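Local coordinates for Dye type peroxidase A (Streptomyces lividans 1326, PDB 6GZW), which binds haem and probably uses it to reduce hydrogen peroxide and oxidise dyes or other substrates, as a dye-decolourising peroxidase, at residues A[34-39]-A[123-128]; A[212-217]-A[359-364]; A[79-84]-A[131-136]. All coordinates share one frame; numbering follows the deposited sequence.

Interaction 1: A[34-39]-A[123-128]; sequences AFDLAA and NGDLWV
Phe35 faces both Asp125 and Leu126, a classic beta bulge where strand 126-132 begins beside strand 29-37. The strands are antiparallel neighbours in the ferredoxin-like N-terminal half of the peroxidase. Phe35 and Leu126 form a hydrogen-bonded pair. Phe35 N donates to Leu126 O at 2.8 Å, and Leu126 N returns a bond to Phe35 O.

The two aspartates brace the bulge from both segments. Asp125 N donates to Asp36 OD1 at 3.1 Å, nearly along the C-O axis of that oxygen. In return, Asp125 OD2 takes Leu37 N at 2.8 Å on its anti lone pair. Asp125 CG is anti to its own carbonyl carbon (chi1 -65°), which carries the carboxylate over to Leu37. A lysine in place of Asp125 would probably leave Leu37 N without its acceptor and put a positive charge close to Arg95.

The carboxylates come close, with Asp36 OD1 3.8 Å from Asp125 OD2. Partners further out probably offset this like charge. Arg156 pairs with Asp36 OD2, while Arg95 and Ser91 hold Asp125 OD1.

Beyond the bulge the side chains meet through apolar groups. Phe35 CE1 meets Val128 CG2 obliquely at 3.9 Å, and Leu126 O lies at the ring edge, near its plane. Trp53 of helix 43-61 covers this side, touching Phe35, Leu126 and Val128. On the other face of the sheet, Ala34 faces Trp127 in a non-hydrogen-bonded pair, and the Trp127 ring stacks with Phe358. A water donates to both Leu37 O and Asp125 OD2, lying 2.8 Å from Asp125 OD2.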
ATOM      1  N   ALA A  34      12.475   9.740  -6.771  1.00 12.59           N
ATOM      2  CA  ALA A  34      13.605  10.513  -7.222  1.00 12.61           C
ATOM      3  C   ALA A  34      13.332  11.031  -8.627  1.00 12.94           C
ATOM      4  O   ALA A  34      12.731  10.327  -9.444  1.00 13.15           O
ATOM      5  CB  ALA A  34      14.872   9.667  -7.180  1.00 12.73           C
ATOM      6  N   PHE A  35      13.779  12.261  -8.900  1.00 12.73           N
ATOM      7  CA  PHE A  35      13.654  12.892 -10.202  1.00 12.69           C
ATOM      8  C   PHE A  35      15.042  13.254 -10.733  1.00 13.27           C
ATOM      9  O   PHE A  35      15.914  13.622  -9.924  1.00 12.52           O
ATOM     10  CB  PHE A  35      12.833  14.183 -10.103  1.00 12.64           C
ATOM     11  CG  PHE A  35      11.402  13.985  -9.719  1.00 12.39           C
ATOM     12  CD1 PHE A  35      11.038  13.944  -8.382  1.00 12.17           C
ATOM     13  CD2 PHE A  35      10.388  13.912 -10.673  1.00 12.29           C
ATOM     14  CE1 PHE A  35       9.724  13.789  -7.977  1.00 12.12           C
ATOM     15  CE2 PHE A  35       9.050  13.752 -10.267  1.00 12.81           C
ATOM     16  CZ  PHE A  35       8.725  13.682  -8.914  1.00 12.46           C
ATOM     17  N   ASP A  36      15.237  13.148 -12.042  1.00 13.77           N
ATOM     18  CA  ASP A  36      16.399  13.736 -12.716  1.00 14.14           C
ATOM     19  C   ASP A  36      16.005  14.933 -13.540  1.00 14.55           C
ATOM     20  O   ASP A  36      15.000  14.919 -14.259  1.00 15.19           O
ATOM     21  CB  ASP A  36      17.106  12.728 -13.617  1.00 14.22           C
ATOM     22  CG  ASP A  36      17.858  11.671 -12.827  1.00 14.13           C
ATOM     23  OD1 ASP A  36      18.326  11.969 -11.718  1.00 14.17           O
ATOM     24  OD2 ASP A  36      18.019  10.550 -13.351  1.00 15.02           O
ATOM     25  N   LEU A  37      16.789  15.988 -13.447  1.00 14.47           N
ATOM     26  CA  LEU A  37      16.532  17.166 -14.275  1.00 15.01           C
ATOM     27  C   LEU A  37      16.617  16.832 -15.762  1.00 15.13           C
ATOM     28  O   LEU A  37      17.473  16.062 -16.194  1.00 16.97           O
ATOM     29  CB  LEU A  37      17.524  18.281 -13.912  1.00 15.06           C
ATOM     30  CG  LEU A  37      17.324  18.919 -12.538  1.00 15.08           C
ATOM     31  CD1 LEU A  37      18.531  19.772 -12.215  1.00 16.29           C
ATOM     32  CD2 LEU A  37      16.090  19.762 -12.476  1.00 16.44           C
ATOM     33  N   ALA A  38      15.679  17.390 -16.512  1.00 15.96           N
ATOM     34  CA  ALA A  38      15.630  17.217 -17.940  1.00 17.65           C
ATOM     35  C   ALA A  38      16.703  18.075 -18.617  1.00 18.47           C
ATOM     36  O   ALA A  38      17.196  19.050 -18.049  1.00 17.36           O
ATOM     37  CB  ALA A  38      14.250  17.617 -18.448  1.00 18.08           C
ATOM     38  N   ALA A  39      17.015  17.714 -19.850  1.00 19.71           N
ATOM     39  CA  ALA A  39      17.778  18.590 -20.728  1.00 21.39           C
ATOM     40  C   ALA A  39      17.076  19.955 -20.806  1.00 20.49           C
ATOM     41  O   ALA A  39      15.860  20.046 -21.010  1.00 24.54           O
ATOM     42  CB  ALA A  39      17.909  17.957 -22.106  1.00 21.57           C
ATOM     43  N   ASN A 123      20.067   6.806  -6.200  1.00 13.84           N
ATOM     44  CA  ASN A 123      20.559   8.194  -6.393  1.00 14.53           C
ATOM     45  C   ASN A 123      19.516   9.052  -7.090  1.00 14.02           C
ATOM     46  O   ASN A 123      18.329   8.840  -6.883  1.00 11.96           O
ATOM     47  CB  ASN A 123      21.926   8.153  -7.098  1.00 15.46           C
ATOM     48  CG  ASN A 123      22.859   7.168  -6.439  1.00 16.90           C
ATOM     49  OD1 ASN A 123      23.322   6.177  -7.054  1.00 20.24           O
ATOM     50  ND2 ASN A 123      23.092   7.386  -5.164  1.00 16.21           N
ATOM     51  N   GLY A 124      19.944  10.037  -7.885  1.00 13.75           N
ATOM     52  CA  GLY A 124      19.015  10.984  -8.506  1.00 13.45           C
ATOM     53  C   GLY A 124      19.369  12.401  -8.165  1.00 13.99           C
ATOM     54  O   GLY A 124      19.979  12.666  -7.135  1.00 14.77           O
ATOM     55  N   ASP A 125      18.962  13.331  -9.037  1.00 14.13           N
ATOM     56  CA  ASP A 125      19.181  14.753  -8.745  1.00 14.05           C
ATOM     57  C   ASP A 125      18.364  15.252  -7.568  1.00 13.56           C
ATOM     58  O   ASP A 125      18.875  16.062  -6.756  1.00 14.64           O
ATOM     59  CB  ASP A 125      18.856  15.627  -9.964  1.00 14.59           C
ATOM     60  CG  ASP A 125      19.787  15.383 -11.178  1.00 14.98           C
ATOM     61  OD1 ASP A 125      20.979  14.977 -11.001  1.00 15.23           O
ATOM     62  OD2 ASP A 125      19.287  15.595 -12.329  1.00 14.90           O
ATOM     63  N   LEU A 126      17.101  14.799  -7.472  1.00 12.54           N
ATOM     64  CA  LEU A 126      16.141  15.317  -6.503  1.00 13.00           C
ATOM     65  C   LEU A 126      15.389  14.172  -5.853  1.00 13.43           C
ATOM     66  O   LEU A 126      15.063  13.195  -6.535  1.00 13.89           O
ATOM     67  CB  LEU A 126      15.125  16.231  -7.181  1.00 13.31           C
ATOM     68  CG  LEU A 126      15.673  17.547  -7.731  1.00 13.69           C
ATOM     69  CD1 LEU A 126      14.678  18.152  -8.697  1.00 14.10           C
ATOM     70  CD2 LEU A 126      16.011  18.512  -6.595  1.00 14.70           C
ATOM     71  N   TRP A 127      15.077  14.312  -4.576  1.00 12.91           N
ATOM     72  CA  TRP A 127      14.297  13.287  -3.860  1.00 12.15           C
ATOM     73  C   TRP A 127      13.109  13.927  -3.187  1.00 12.12           C
ATOM     74  O   TRP A 127      13.213  15.017  -2.646  1.00 11.94           O
ATOM     75  CB  TRP A 127      15.211  12.648  -2.828  1.00 12.11           C
ATOM     76  CG  TRP A 127      14.620  11.601  -1.928  1.00 11.99           C
ATOM     77  CD1 TRP A 127      14.308  10.289  -2.240  1.00 12.19           C
ATOM     78  CD2 TRP A 127      14.304  11.771  -0.543  1.00 12.43           C
ATOM     79  NE1 TRP A 127      13.848   9.652  -1.120  1.00 12.45           N
ATOM     80  CE2 TRP A 127      13.835  10.528  -0.065  1.00 12.16           C
ATOM     81  CE3 TRP A 127      14.409  12.850   0.356  1.00 12.36           C
ATOM     82  CZ2 TRP A 127      13.449  10.334   1.279  1.00 12.91           C
ATOM     83  CZ3 TRP A 127      14.004  12.666   1.694  1.00 12.58           C
ATOM     84  CH2 TRP A 127      13.555  11.413   2.147  1.00 12.09           C
ATOM     85  N   VAL A 128      11.948  13.255  -3.239  1.00 11.70           N
ATOM     86  CA  VAL A 128      10.795  13.676  -2.466  1.00 11.25           C
ATOM     87  C   VAL A 128      10.271  12.500  -1.668  1.00 12.16           C
ATOM     88  O   VAL A 128      10.146  11.384  -2.214  1.00 10.83           O
ATOM     89  CB  VAL A 128       9.651  14.208  -3.372  1.00 11.64           C
ATOM     90  CG1 VAL A 128       8.552  14.808  -2.505  1.00 11.98           C
ATOM     91  CG2 VAL A 128      10.196  15.219  -4.361  1.00 11.78           C
TER
HETATM   92  O   HOH W   1      19.672  15.035 -15.027  1.00 23.79           O

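Interaction 2: A[212-217]-A[359-364]; sequences PAWMAN and AVPGGA
Met215 lays its thioether against the end of strand 350-360, where Ala359, Val360 and Pro361 lead out of the sheet. It buries more surface here than any other residue of the two segments. The bend at chi2 (-63°) brings SD against Ala359 and Pro361, and the bend at chi3 (-67°) turns CE to Val360. Met215 SD lies 3.7 Å from Ala359 CB and equally close to Pro361 CA. The methyl reaches the backbone between them, with Met215 CE 3.6 Å from Val360 O.

Pro361 packs beside it and also meets Trp214. Trp214 CZ3 comes within 3.9 Å of Pro361 CB, and the two side chains cross obliquely. The neighbouring ring atom Trp214 CH2 touches Ala359 CB at 3.7 Å. Met215 CG lies over one face of the indole, offset toward the rim. Trp214 and Met215 thus pack on each other and reach the strand end together. Their backbone is a short 3-10 turn.

No direct hydrogen bond links the segments; water does the polar work. One water donates to Trp214 O and Ala216 O and accepts from Gly362 N at 2.9 Å. A second bridges Asn217 O and Pro361 O. A side chain at Gly362 would run into Ala216 O, so the lack of one lets the backbones approach.

Trp214 NE1 bonds to Gln101 O, and helix 372-375 touches the indole through Arg373 and Leu374. Met215 and Ala359 both touch Tyr220 of strand 219-228, which follows the loop and pairs with strand 350-360. On the other side of strand 350-360 lies strand 83-89, whose Phe88 packs on Pro361.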
ATOM      1  N   PRO A 212      27.833  24.053   3.956  1.00 31.21           N
ATOM      2  CA  PRO A 212      27.462  25.298   3.293  1.00 28.62           C
ATOM      3  C   PRO A 212      26.213  25.892   3.937  1.00 25.51           C
ATOM      4  O   PRO A 212      25.338  25.157   4.400  1.00 24.76           O
ATOM      5  CB  PRO A 212      27.229  24.885   1.829  1.00 28.47           C
ATOM      6  CG  PRO A 212      27.179  23.379   1.814  1.00 30.17           C
ATOM      7  CD  PRO A 212      27.353  22.867   3.215  1.00 30.77           C
ATOM      8  N   ALA A 213      26.135  27.219   3.979  1.00 23.28           N
ATOM      9  CA  ALA A 213      25.084  27.896   4.732  1.00 21.69           C
ATOM     10  C   ALA A 213      23.677  27.537   4.257  1.00 20.74           C
ATOM     11  O   ALA A 213      22.762  27.531   5.064  1.00 20.78           O
ATOM     12  CB  ALA A 213      25.297  29.410   4.680  1.00 22.59           C
ATOM     13  N   TRP A 214      23.506  27.201   2.970  1.00 20.55           N
ATOM     14  CA  TRP A 214      22.172  26.849   2.466  1.00 19.76           C
ATOM     15  C   TRP A 214      21.584  25.607   3.162  1.00 18.27           C
ATOM     16  O   TRP A 214      20.372  25.400   3.120  1.00 18.08           O
ATOM     17  CB  TRP A 214      22.166  26.664   0.932  1.00 19.77           C
ATOM     18  CG  TRP A 214      22.799  25.423   0.422  1.00 19.39           C
ATOM     19  CD1 TRP A 214      24.081  25.271   0.004  1.00 19.65           C
ATOM     20  CD2 TRP A 214      22.162  24.149   0.238  1.00 18.14           C
ATOM     21  NE1 TRP A 214      24.304  23.981  -0.411  1.00 19.35           N
ATOM     22  CE2 TRP A 214      23.138  23.269  -0.282  1.00 19.22           C
ATOM     23  CE3 TRP A 214      20.867  23.666   0.464  1.00 18.37           C
ATOM     24  CZ2 TRP A 214      22.860  21.934  -0.561  1.00 19.08           C
ATOM     25  CZ3 TRP A 214      20.596  22.333   0.169  1.00 17.93           C
ATOM     26  CH2 TRP A 214      21.575  21.495  -0.338  1.00 18.77           C
ATOM     27  N   MET A 215      22.435  24.777   3.774  1.00 17.33           N
ATOM     28  CA  MET A 215      21.970  23.608   4.531  1.00 17.63           C
ATOM     29  C   MET A 215      21.618  23.833   6.010  1.00 18.29           C
ATOM     30  O   MET A 215      21.302  22.870   6.723  1.00 17.35           O
ATOM     31  CB  MET A 215      22.970  22.457   4.381  1.00 17.72           C
ATOM     32  CG  MET A 215      22.713  21.572   3.169  1.00 16.91           C
ATOM     33  SD  MET A 215      21.130  20.709   3.202  1.00 16.21           S
ATOM     34  CE  MET A 215      21.403  19.597   4.589  1.00 16.49           C
ATOM     35  N   ALA A 216      21.675  25.081   6.478  1.00 18.57           N
ATOM     36  CA  ALA A 216      21.347  25.406   7.873  1.00 19.04           C
ATOM     37  C   ALA A 216      20.008  24.830   8.357  1.00 18.63           C
ATOM     38  O   ALA A 216      19.003  24.949   7.661  1.00 17.82           O
ATOM     39  CB  ALA A 216      21.395  26.914   8.093  1.00 20.98           C
ATOM     40  N   ASN A 217      20.031  24.138   9.501  1.00 16.83           N
ATOM     41  CA  ASN A 217      18.870  23.428  10.047  1.00 17.08           C
ATOM     42  C   ASN A 217      18.375  22.240   9.185  1.00 15.67           C
ATOM     43  O   ASN A 217      17.298  21.720   9.435  1.00 15.63           O
ATOM     44  CB  ASN A 217      17.740  24.398  10.335  1.00 17.96           C
ATOM     45  CG  ASN A 217      18.206  25.577  11.163  1.00 19.97           C
ATOM     46  OD1 ASN A 217      18.888  25.384  12.172  1.00 21.54           O
ATOM     47  ND2 ASN A 217      17.889  26.799  10.727  1.00 21.17           N
ATOM     48  N   ALA A 359      20.690  15.764   0.438  1.00 13.26           N
ATOM     49  CA  ALA A 359      20.776  16.920   1.316  1.00 13.85           C
ATOM     50  C   ALA A 359      19.402  17.551   1.447  1.00 13.12           C
ATOM     51  O   ALA A 359      18.875  18.115   0.469  1.00 15.22           O
ATOM     52  CB  ALA A 359      21.754  17.940   0.752  1.00 14.26           C
ATOM     53  N   VAL A 360      18.837  17.508   2.638  1.00 12.73           N
ATOM     54  CA  VAL A 360      17.478  17.951   2.888  1.00 13.03           C
ATOM     55  C   VAL A 360      17.600  19.248   3.697  1.00 14.14           C
ATOM     56  O   VAL A 360      17.887  19.208   4.902  1.00 14.81           O
ATOM     57  CB  VAL A 360      16.704  16.847   3.631  1.00 13.30           C
ATOM     58  CG1 VAL A 360      15.361  17.311   4.147  1.00 13.23           C
ATOM     59  CG2 VAL A 360      16.522  15.624   2.720  1.00 13.28           C
ATOM     60  N   PRO A 361      17.430  20.410   3.039  1.00 13.96           N
ATOM     61  CA  PRO A 361      17.644  21.674   3.766  1.00 14.84           C
ATOM     62  C   PRO A 361      16.610  21.969   4.833  1.00 14.10           C
ATOM     63  O   PRO A 361      15.678  21.188   5.076  1.00 15.15           O
ATOM     64  CB  PRO A 361      17.584  22.707   2.647  1.00 14.86           C
ATOM     65  CG  PRO A 361      16.607  22.101   1.688  1.00 14.46           C
ATOM     66  CD  PRO A 361      17.021  20.670   1.652  1.00 14.50           C
ATOM     67  N   GLY A 362      16.787  23.085   5.531  1.00 14.71           N
ATOM     68  CA  GLY A 362      15.806  23.524   6.521  1.00 14.32           C
ATOM     69  C   GLY A 362      14.404  23.735   5.977  1.00 15.22           C
ATOM     70  O   GLY A 362      14.199  23.779   4.763  1.00 14.92           O
ATOM     71  N   GLY A 363      13.441  23.880   6.871  1.00 15.61           N
ATOM     72  CA  GLY A 363      12.061  24.071   6.443  1.00 17.04           C
ATOM     73  C   GLY A 363      11.873  25.436   5.821  1.00 17.82           C
ATOM     74  O   GLY A 363      12.667  26.361   6.043  1.00 18.16           O
ATOM     75  N   ALA A 364      10.827  25.551   5.028  1.00 18.98           N
ATOM     76  CA  ALA A 364      10.434  26.846   4.456  1.00 20.14           C
ATOM     77  C   ALA A 364       9.812  27.756   5.516  1.00 21.18           C
ATOM     78  O   ALA A 364       8.867  27.364   6.188  1.00 19.96           O
ATOM     79  CB  ALA A 364       9.421  26.598   3.362  1.00 20.34           C
TER
HETATM   80  O   HOH W   2      18.576  25.283   5.039  1.00 16.02           O
HETATM   81  O   HOH W   3      15.150  20.406   7.757  1.00 13.40           O

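Interaction 3: A[79-84]-A[131-136]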
ATOM      1  N   PRO A  79      -6.333  16.332   6.347  1.00 11.70           N
ATOM      2  CA  PRO A  79      -4.917  16.281   5.974  1.00 11.83           C
ATOM      3  C   PRO A  79      -4.258  14.895   6.232  1.00 11.27           C
ATOM      4  O   PRO A  79      -3.248  14.569   5.595  1.00 10.19           O
ATOM      5  CB  PRO A  79      -4.276  17.341   6.865  1.00 11.90           C
ATOM      6  CG  PRO A  79      -5.400  18.231   7.325  1.00 12.15           C
ATOM      7  CD  PRO A  79      -6.677  17.503   7.182  1.00 12.12           C
ATOM      8  N   SER A  80      -4.814  14.121   7.172  1.00 12.20           N
ATOM      9  CA  SER A  80      -4.375  12.738   7.438  1.00 11.74           C
ATOM     10  C   SER A  80      -2.852  12.638   7.683  1.00 11.69           C
ATOM     11  O   SER A  80      -2.158  11.709   7.198  1.00 11.02           O
ATOM     12  CB  SER A  80      -4.773  11.787   6.304  1.00 11.76           C
ATOM     13  OG  SER A  80      -6.150  11.866   6.021  1.00 11.40           O
ATOM     14  N   SER A  81      -2.312  13.633   8.401  1.00 11.82           N
ATOM     15  CA  SER A  81      -0.883  13.723   8.731  1.00 12.07           C
ATOM     16  C   SER A  81       0.045  13.718   7.528  1.00 11.83           C
ATOM     17  O   SER A  81       1.187  13.284   7.621  1.00 12.49           O
ATOM     18  CB  SER A  81      -0.472  12.628   9.750  1.00 11.65           C
ATOM     19  OG  SER A  81      -1.198  12.813  10.940  1.00 12.41           O
ATOM     20  N   LEU A  82      -0.426  14.266   6.399  1.00 11.40           N
ATOM     21  CA  LEU A  82       0.394  14.309   5.190  1.00 11.18           C
ATOM     22  C   LEU A  82       1.655  15.117   5.461  1.00 11.52           C
ATOM     23  O   LEU A  82       1.555  16.210   6.032  1.00 11.38           O
ATOM     24  CB  LEU A  82      -0.347  14.948   4.005  1.00 11.07           C
ATOM     25  CG  LEU A  82       0.514  15.116   2.738  1.00 10.82           C
ATOM     26  CD1 LEU A  82       0.896  13.800   2.053  1.00 10.93           C
ATOM     27  CD2 LEU A  82      -0.195  16.015   1.740  1.00 10.96           C
ATOM     28  N   THR A  83       2.808  14.595   5.028  1.00 11.17           N
ATOM     29  CA  THR A  83       4.039  15.362   4.942  1.00 10.98           C
ATOM     30  C   THR A  83       4.698  15.151   3.606  1.00 11.47           C
ATOM     31  O   THR A  83       4.591  14.087   2.992  1.00 11.47           O
ATOM     32  CB  THR A  83       5.079  15.069   6.057  1.00 11.76           C
ATOM     33  OG1 THR A  83       5.547  13.705   5.961  1.00 11.26           O
ATOM     34  CG2 THR A  83       4.471  15.277   7.418  1.00 11.73           C
ATOM     35  N   VAL A  84       5.366  16.197   3.146  1.00 11.25           N
ATOM     36  CA  VAL A  84       6.181  16.197   1.939  1.00 10.91           C
ATOM     37  C   VAL A  84       7.537  16.808   2.298  1.00 11.22           C
ATOM     38  O   VAL A  84       7.584  17.890   2.882  1.00 12.26           O
ATOM     39  CB  VAL A  84       5.532  17.019   0.798  1.00 11.38           C
ATOM     40  CG1 VAL A  84       6.284  16.774  -0.506  1.00 12.04           C
ATOM     41  CG2 VAL A  84       4.075  16.640   0.648  1.00 11.59           C
ATOM     42  N   GLY A 131       4.383  11.016   2.802  1.00  9.48           N
ATOM     43  CA  GLY A 131       3.717  10.126   3.732  1.00 10.11           C
ATOM     44  C   GLY A 131       2.428  10.668   4.297  1.00 10.32           C
ATOM     45  O   GLY A 131       2.255  11.884   4.406  1.00 10.64           O
ATOM     46  N   ALA A 132       1.495   9.764   4.586  1.00 10.22           N
ATOM     47  CA  ALA A 132       0.232  10.094   5.205  1.00  9.93           C
ATOM     48  C   ALA A 132      -0.401   8.847   5.759  1.00 10.55           C
ATOM     49  O   ALA A 132       0.016   7.727   5.428  1.00 10.49           O
ATOM     50  CB  ALA A 132      -0.716  10.762   4.187  1.00  9.85           C
ATOM     51  N   ASP A 133      -1.429   9.027   6.560  1.00 10.43           N
ATOM     52  CA  ASP A 133      -2.167   7.882   7.106  1.00 10.58           C
ATOM     53  C   ASP A 133      -3.356   7.431   6.263  1.00 10.37           C
ATOM     54  O   ASP A 133      -4.008   6.451   6.632  1.00 11.05           O
ATOM     55  CB  ASP A 133      -2.602   8.226   8.527  1.00 10.94           C
ATOM     56  CG  ASP A 133      -1.445   8.200   9.513  1.00 11.22           C
ATOM     57  OD1 ASP A 133      -0.584   7.276   9.438  1.00 11.56           O
ATOM     58  OD2 ASP A 133      -1.408   9.081  10.390  1.00 11.31           O
ATOM     59  N   ASP A 134      -3.664   8.163   5.195  1.00  9.77           N
ATOM     60  CA  ASP A 134      -4.664   7.748   4.206  1.00 10.00           C
ATOM     61  C   ASP A 134      -4.007   7.572   2.842  1.00  9.79           C
ATOM     62  O   ASP A 134      -3.248   8.430   2.375  1.00  9.52           O
ATOM     63  CB  ASP A 134      -5.797   8.766   4.110  1.00 10.32           C
ATOM     64  CG  ASP A 134      -6.845   8.328   3.141  1.00 10.67           C
ATOM     65  OD1 ASP A 134      -7.607   7.444   3.544  1.00 11.20           O
ATOM     66  OD2 ASP A 134      -6.894   8.830   1.982  1.00 10.84           O
ATOM     67  N   ALA A 135      -4.349   6.485   2.162  1.00  9.61           N
ATOM     68  CA  ALA A 135      -3.704   6.147   0.893  1.00  9.52           C
ATOM     69  C   ALA A 135      -4.142   7.066  -0.252  1.00  9.28           C
ATOM     70  O   ALA A 135      -3.377   7.274  -1.179  1.00  9.48           O
ATOM     71  CB  ALA A 135      -3.929   4.668   0.520  1.00 10.60           C
ATOM     72  N   LEU A 136      -5.381   7.549  -0.233  1.00  9.42           N
ATOM     73  CA  LEU A 136      -5.835   8.484  -1.266  1.00  9.67           C
ATOM     74  C   LEU A 136      -5.155   9.831  -1.105  1.00  9.42           C
ATOM     75  O   LEU A 136      -4.653  10.402  -2.090  1.00  9.84           O
ATOM     76  CB  LEU A 136      -7.363   8.641  -1.300  1.00 10.23           C
ATOM     77  CG  LEU A 136      -8.171   7.353  -1.526  1.00 10.54           C
ATOM     78  CD1 LEU A 136      -9.632   7.703  -1.757  1.00 10.70           C
ATOM     79  CD2 LEU A 136      -7.611   6.500  -2.652  1.00 11.15           C
TER
HETATM   80  O   HOH W   4      -3.151  10.906  11.202  1.00 14.96           O
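The Asp133 carboxylate meets Ser81 through OD2, which stands 3.7 Å from Ser81 CB. Its other oxygen, OD1, turns to Ala28 N. A second flat group, the peptide carbonyl group of Gly131, takes Thr83 N in its plane, with Thr83 N 2.8 Å from Gly131 O. Leu82 also crowds this oxygen, with its CA 3.2 Å from Gly131 O in a CA-H...O contact. Leu82 CG lies anti to the backbone N (chi1 175°), and this brings CD1 close to the same oxygen and to Ala132 CB.

Thr83 and Gly131 are an antiparallel hydrogen-bonded pair. They join strands 83-89 and 126-132 in the ferredoxin-like half of the fold. Gly131 N completes the pair on Thr83 O at 3.1 Å. Before the strand, residues 79-82 make a tight turn closed by Leu82 N on Pro79 O, with Ser80 and Ser81 both in the left-handed conformation. Ser80 O accepts Asp133 N at 2.9 Å, in an almost straight bond (177°). A water continues the link: Ser81 OG donates to it, and it donates to Asp133 OD2.

Ser80 CB and OG lie against Asp134 CB, while Ser80 OG is hydrogen-bonded to Gly78 O. Asp134 is the N-cap of helix 135-149; its OD2 accepts a weak bond from Leu136 N and another from Val137 N. Its OD1 is held by Ser165 N of the second subunit, so this end of the contact meets that subunit.

The chemistry is mainly that of backbone bonds, with each carboxylate oxygen given a donor. The backbone N-H of Asp134, by contrast, is buried with no partner in the model. The acid at the helix start would probably be stabilised in its charged form by the N-H groups there.

From the N terminus, strand 29-37 brings 34-39 and helix 43-61 leads on to 79-84. Interaction 1 closes when 123-128 returns to the first strand. Interaction 3 closes just after, at 131-136, so the two loops cross. Both use strand 126-132, set between strands 29-37 and 83-89, and touch where Val128 packs on Val84. Interaction 2 comes later, in series, closing a loop of 141 residues within the C-terminal half. It joins the lead-in to strand 219-228 to the end of strand 350-360. That strand lies beside 83-89, joining the two halves in one sheet, and Val360 touches Trp127 of interaction 1.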